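PDB 3RCY: mandelate racemase/muconate lactonizing enzyme-like protein from Roseovarius sp. TM1035, which is an enolase-superfamily enzyme that binds magnesium and probably acts on a carboxylate-bearing substrate, though its precise reaction is not established. Local coordinates for residues P283-K295 against E318-P330. Sequence-based numbering, arbitrary orientation.
Sequences PALGRAGGIWEMK and EWAANVHFAASIP
K295 NZ is gripped by several acceptors: it donates to S328 OG at 3.0 Å, to the carbonyl of L118, and forms a salt bridge with E72 of a second subunit. Its methylenes bend at chi2 and chi3 and run past F325 in the opposite direction, with CD 4.0 Å from F325 CD1. S328 OG in turn donates to F325 O at 2.8 Å, so the hydroxyl links the lysine to the backbone at F325. With an alanine here, S328 OG and E72 of the second subunit would probably lose their cationic partner, and F325 CD1 the methylene packing of K295 CG and CD.

That ring is the knob, set among L285, I291, M294 and K295. With CG anti to the backbone N (chi1 170°), it reaches helix 290-302, where F325 CE1 lies 3.3 Å from M294 O. L285 CD2 packs against F325 CB at 3.9 Å, and I291 CD1 meets A321 CB at 4.0 Å. At the other end, G286 N donates to E318 OE2 (2.9 Å, N-H...O 147°), which receives it on its anti lone pair at the end of an extended side chain. Beside it, one water accepts from L285 N and donates to N322 OD1, whose ND2 is held by the carbonyl of H311.

The segments of helices 290-295 and 318-327 cross at -36° with axes 10.3 Å apart, consecutive outer helices of the enolase-type barrel. Strand 307-308 runs between them in sequence and supplies M308, which touches F325 and I329, while helix 89-110 covers I291 and A321.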
loop_
_atom_site.group_PDB
_atom_site.type_symbol
_atom_site.label_atom_id
_atom_site.label_comp_id
_atom_site.label_asym_id
_atom_site.label_seq_id
_atom_site.Cartn_x
_atom_site.Cartn_y
_atom_site.Cartn_z
ATOM N N PRO A 283 -12.461 24.263 -9.668
ATOM C CA PRO A 283 -12.082 25.393 -8.830
ATOM C C PRO A 283 -12.921 26.612 -9.169
ATOM O O PRO A 283 -13.360 26.781 -10.320
ATOM C CB PRO A 283 -10.635 25.655 -9.226
ATOM C CG PRO A 283 -10.582 25.249 -10.698
ATOM C CD PRO A 283 -11.504 24.036 -10.771
ATOM N N ALA A 284 -13.186 27.425 -8.155
ATOM C CA ALA A 284 -13.665 28.773 -8.393
ATOM C C ALA A 284 -12.418 29.647 -8.474
ATOM O O ALA A 284 -11.725 29.835 -7.469
ATOM C CB ALA A 284 -14.575 29.225 -7.245
ATOM N N LEU A 285 -12.128 30.174 -9.664
ATOM C CA LEU A 285 -10.901 30.963 -9.885
ATOM C C LEU A 285 -10.774 32.169 -8.952
ATOM O O LEU A 285 -9.662 32.558 -8.582
ATOM C CB LEU A 285 -10.781 31.401 -11.348
ATOM C CG LEU A 285 -10.053 30.405 -12.273
ATOM C CD1 LEU A 285 -10.799 29.076 -12.389
ATOM C CD2 LEU A 285 -9.856 31.002 -13.660
ATOM N N GLY A 286 -11.915 32.746 -8.574
ATOM C CA GLY A 286 -11.954 33.856 -7.606
ATOM C C GLY A 286 -11.672 33.429 -6.174
ATOM O O GLY A 286 -11.544 34.268 -5.283
ATOM N N ARG A 287 -11.588 32.122 -5.955
ATOM C CA ARG A 287 -11.250 31.571 -4.649
ATOM C C ARG A 287 -9.899 30.871 -4.644
ATOM O O ARG A 287 -9.126 30.995 -3.692
ATOM C CB ARG A 287 -12.328 30.569 -4.198
ATOM C CG ARG A 287 -11.856 29.614 -3.090
ATOM C CD ARG A 287 -13.006 28.815 -2.521
ATOM N NE ARG A 287 -13.757 29.576 -1.520
ATOM C CZ ARG A 287 -15.047 29.394 -1.257
ATOM N NH1 ARG A 287 -15.750 28.498 -1.942
ATOM N NH2 ARG A 287 -15.637 30.112 -0.314
ATOM N N ALA A 288 -9.623 30.124 -5.709
ATOM C CA ALA A 288 -8.603 29.082 -5.663
ATOM C C ALA A 288 -7.178 29.549 -5.896
ATOM O O ALA A 288 -6.255 28.736 -5.864
ATOM C CB ALA A 288 -8.968 27.924 -6.623
ATOM N N GLY A 289 -6.997 30.845 -6.136
ATOM C CA GLY A 289 -5.662 31.404 -6.342
ATOM C C GLY A 289 -5.490 32.155 -7.651
ATOM O O GLY A 289 -4.397 32.649 -7.942
ATOM N N GLY A 290 -6.556 32.219 -8.441
ATOM C CA GLY A 290 -6.559 32.923 -9.719
ATOM C C GLY A 290 -6.185 32.075 -10.927
ATOM O O GLY A 290 -6.056 30.850 -10.831
ATOM N N ILE A 291 -6.000 32.748 -12.062
ATOM C CA ILE A 291 -5.837 32.090 -13.365
ATOM C C ILE A 291 -4.549 31.266 -13.455
ATOM O O ILE A 291 -4.587 30.106 -13.865
ATOM C CB ILE A 291 -5.927 33.115 -14.537
ATOM C CG1 ILE A 291 -7.324 33.747 -14.591
ATOM C CG2 ILE A 291 -5.561 32.462 -15.893
ATOM C CD1 ILE A 291 -7.421 35.016 -15.449
ATOM N N TRP A 292 -3.422 31.866 -13.074
ATOM C CA TRP A 292 -2.110 31.211 -13.188
ATOM C C TRP A 292 -2.001 29.991 -12.280
ATOM O O TRP A 292 -1.550 28.937 -12.712
ATOM C CB TRP A 292 -0.987 32.203 -12.878
ATOM C CG TRP A 292 0.389 31.787 -13.342
ATOM C CD1 TRP A 292 1.457 31.448 -12.551
ATOM C CD2 TRP A 292 0.845 31.679 -14.698
ATOM N NE1 TRP A 292 2.549 31.136 -13.336
ATOM C CE2 TRP A 292 2.203 31.275 -14.654
ATOM C CE3 TRP A 292 0.243 31.898 -15.948
ATOM C CZ2 TRP A 292 2.969 31.081 -15.815
ATOM C CZ3 TRP A 292 1.001 31.706 -17.103
ATOM C CH2 TRP A 292 2.355 31.297 -17.026
ATOM N N GLU A 293 -2.411 30.144 -11.021
ATOM C CA GLU A 293 -2.420 29.028 -10.069
ATOM C C GLU A 293 -3.285 27.876 -10.606
ATOM O O GLU A 293 -2.901 26.706 -10.522
ATOM C CB GLU A 293 -2.897 29.516 -8.687
ATOM C CG GLU A 293 -3.013 28.442 -7.609
ATOM C CD GLU A 293 -1.681 27.972 -7.044
ATOM O OE1 GLU A 293 -0.602 28.386 -7.532
ATOM O OE2 GLU A 293 -1.725 27.177 -6.085
ATOM N N MET A 294 -4.427 28.213 -11.200
ATOM C CA MET A 294 -5.291 27.189 -11.785
ATOM C C MET A 294 -4.739 26.557 -13.069
ATOM O O MET A 294 -5.082 25.417 -13.378
ATOM C CB MET A 294 -6.728 27.700 -11.961
ATOM C CG MET A 294 -7.484 27.833 -10.621
ATOM S SD MET A 294 -7.383 26.337 -9.603
ATOM C CE MET A 294 -6.013 26.697 -8.508
ATOM N N LYS A 295 -3.880 27.282 -13.795
ATOM C CA LYS A 295 -3.113 26.683 -14.902
ATOM C C LYS A 295 -2.175 25.588 -14.387
ATOM O O LYS A 295 -2.010 24.534 -15.016
ATOM C CB LYS A 295 -2.326 27.747 -15.694
ATOM C CG LYS A 295 -3.171 28.594 -16.666
ATOM C CD LYS A 295 -3.602 27.814 -17.933
ATOM C CE LYS A 295 -2.445 27.559 -18.902
ATOM N NZ LYS A 295 -2.942 27.017 -20.219
ATOM N N GLU A 318 -15.802 36.843 -12.878
ATOM C CA GLU A 318 -15.175 35.553 -12.612
ATOM C C GLU A 318 -15.409 34.596 -13.783
ATOM O O GLU A 318 -14.526 33.828 -14.147
ATOM C CB GLU A 318 -15.673 34.924 -11.310
ATOM C CG GLU A 318 -14.775 33.772 -10.875
ATOM C CD GLU A 318 -15.420 32.839 -9.873
ATOM O OE1 GLU A 318 -16.596 32.445 -10.071
ATOM O OE2 GLU A 318 -14.735 32.475 -8.898
ATOM N N TRP A 319 -16.594 34.668 -14.386
ATOM C CA TRP A 319 -16.907 33.825 -15.535
ATOM C C TRP A 319 -15.996 34.114 -16.729
ATOM O O TRP A 319 -15.605 33.196 -17.436
ATOM C CB TRP A 319 -18.371 33.982 -15.933
ATOM C CG TRP A 319 -18.810 33.037 -17.000
ATOM C CD1 TRP A 319 -18.794 31.664 -16.952
ATOM C CD2 TRP A 319 -19.343 33.386 -18.277
ATOM N NE1 TRP A 319 -19.285 31.144 -18.126
ATOM C CE2 TRP A 319 -19.633 32.176 -18.956
ATOM C CE3 TRP A 319 -19.604 34.604 -18.920
ATOM C CZ2 TRP A 319 -20.174 32.153 -20.243
ATOM C CZ3 TRP A 319 -20.138 34.577 -20.208
ATOM C CH2 TRP A 319 -20.420 33.361 -20.850
ATOM N N ALA A 320 -15.670 35.388 -16.956
ATOM C CA ALA A 320 -14.731 35.751 -18.025
ATOM C C ALA A 320 -13.352 35.128 -17.787
ATOM O O ALA A 320 -12.726 34.627 -18.727
ATOM C CB ALA A 320 -14.621 37.265 -18.179
ATOM N N ALA A 321 -12.896 35.148 -16.537
ATOM C CA ALA A 321 -11.654 34.469 -16.165
ATOM C C ALA A 321 -11.732 32.984 -16.511
ATOM O O ALA A 321 -10.815 32.439 -17.141
ATOM C CB ALA A 321 -11.316 34.681 -14.674
ATOM N N ASN A 322 -12.844 32.348 -16.140
ATOM C CA ASN A 322 -13.095 30.937 -16.469
ATOM C C ASN A 322 -12.961 30.635 -17.964
ATOM O O ASN A 322 -12.420 29.598 -18.356
ATOM C CB ASN A 322 -14.490 30.512 -16.000
ATOM C CG ASN A 322 -14.640 30.520 -14.487
ATOM O OD1 ASN A 322 -13.674 30.691 -13.748
ATOM N ND2 ASN A 322 -15.865 30.324 -14.023
ATOM N N VAL A 323 -13.482 31.540 -18.790
ATOM C CA VAL A 323 -13.507 31.341 -20.233
ATOM C C VAL A 323 -12.107 31.413 -20.839
ATOM O O VAL A 323 -11.732 30.546 -21.634
ATOM C CB VAL A 323 -14.501 32.317 -20.924
ATOM C CG1 VAL A 323 -14.338 32.296 -22.444
ATOM C CG2 VAL A 323 -15.943 31.950 -20.536
ATOM N N HIS A 324 -11.330 32.430 -20.458
ATOM C CA HIS A 324 -9.934 32.524 -20.916
ATOM C C HIS A 324 -9.071 31.343 -20.462
ATOM O O HIS A 324 -8.252 30.814 -21.236
ATOM C CB HIS A 324 -9.330 33.856 -20.471
ATOM C CG HIS A 324 -9.865 35.010 -21.248
ATOM N ND1 HIS A 324 -9.334 35.394 -22.459
ATOM C CD2 HIS A 324 -10.942 35.803 -21.037
ATOM C CE1 HIS A 324 -10.030 36.409 -22.938
ATOM N NE2 HIS A 324 -11.020 36.670 -22.101
ATOM N N PHE A 325 -9.251 30.953 -19.201
ATOM C CA PHE A 325 -8.598 29.778 -18.640
ATOM C C PHE A 325 -8.948 28.544 -19.477
ATOM O O PHE A 325 -8.055 27.845 -19.972
ATOM C CB PHE A 325 -9.026 29.600 -17.176
ATOM C CG PHE A 325 -8.614 28.284 -16.560
ATOM C CD1 PHE A 325 -7.271 27.988 -16.337
ATOM C CD2 PHE A 325 -9.575 27.360 -16.170
ATOM C CE1 PHE A 325 -6.891 26.775 -15.759
ATOM C CE2 PHE A 325 -9.206 26.141 -15.582
ATOM C CZ PHE A 325 -7.852 25.854 -15.383
ATOM N N ALA A 326 -10.248 28.305 -19.649
ATOM C CA ALA A 326 -10.761 27.159 -20.413
ATOM C C ALA A 326 -10.292 27.145 -21.869
ATOM O O ALA A 326 -10.010 26.079 -22.415
ATOM C CB ALA A 326 -12.274 27.139 -20.362
ATOM N N ALA A 327 -10.222 28.325 -22.494
ATOM C CA ALA A 327 -9.789 28.437 -23.897
ATOM C C ALA A 327 -8.361 27.916 -24.112
ATOM O O ALA A 327 -8.020 27.469 -25.218
ATOM C CB ALA A 327 -9.885 29.871 -24.363
ATOM N N SER A 328 -7.558 27.947 -23.046
ATOM C CA SER A 328 -6.112 27.701 -23.126
ATOM C C SER A 328 -5.658 26.309 -22.685
ATOM O O SER A 328 -4.467 25.990 -22.786
ATOM C CB SER A 328 -5.368 28.748 -22.292
ATOM O OG SER A 328 -5.497 28.461 -20.902
ATOM N N ILE A 329 -6.576 25.483 -22.185
ATOM C CA ILE A 329 -6.187 24.157 -21.683
ATOM C C ILE A 329 -6.696 23.012 -22.561
ATOM O O ILE A 329 -7.816 23.066 -23.071
ATOM C CB ILE A 329 -6.606 23.943 -20.205
ATOM C CG1 ILE A 329 -8.139 23.974 -20.062
ATOM C CG2 ILE A 329 -5.900 24.987 -19.291
ATOM C CD1 ILE A 329 -8.652 23.500 -18.713
ATOM N N PRO A 330 -5.866 21.974 -22.756
ATOM C CA PRO A 330 -6.331 20.846 -23.555
ATOM C C PRO A 330 -7.334 19.974 -22.806
ATOM O O PRO A 330 -8.172 19.334 -23.435
ATOM C CB PRO A 330 -5.038 20.067 -23.868
ATOM C CG PRO A 330 -4.091 20.439 -22.796
ATOM C CD PRO A 330 -4.437 21.853 -22.391
HETATM O O HOH W 1 -14.351 30.216 -11.305
#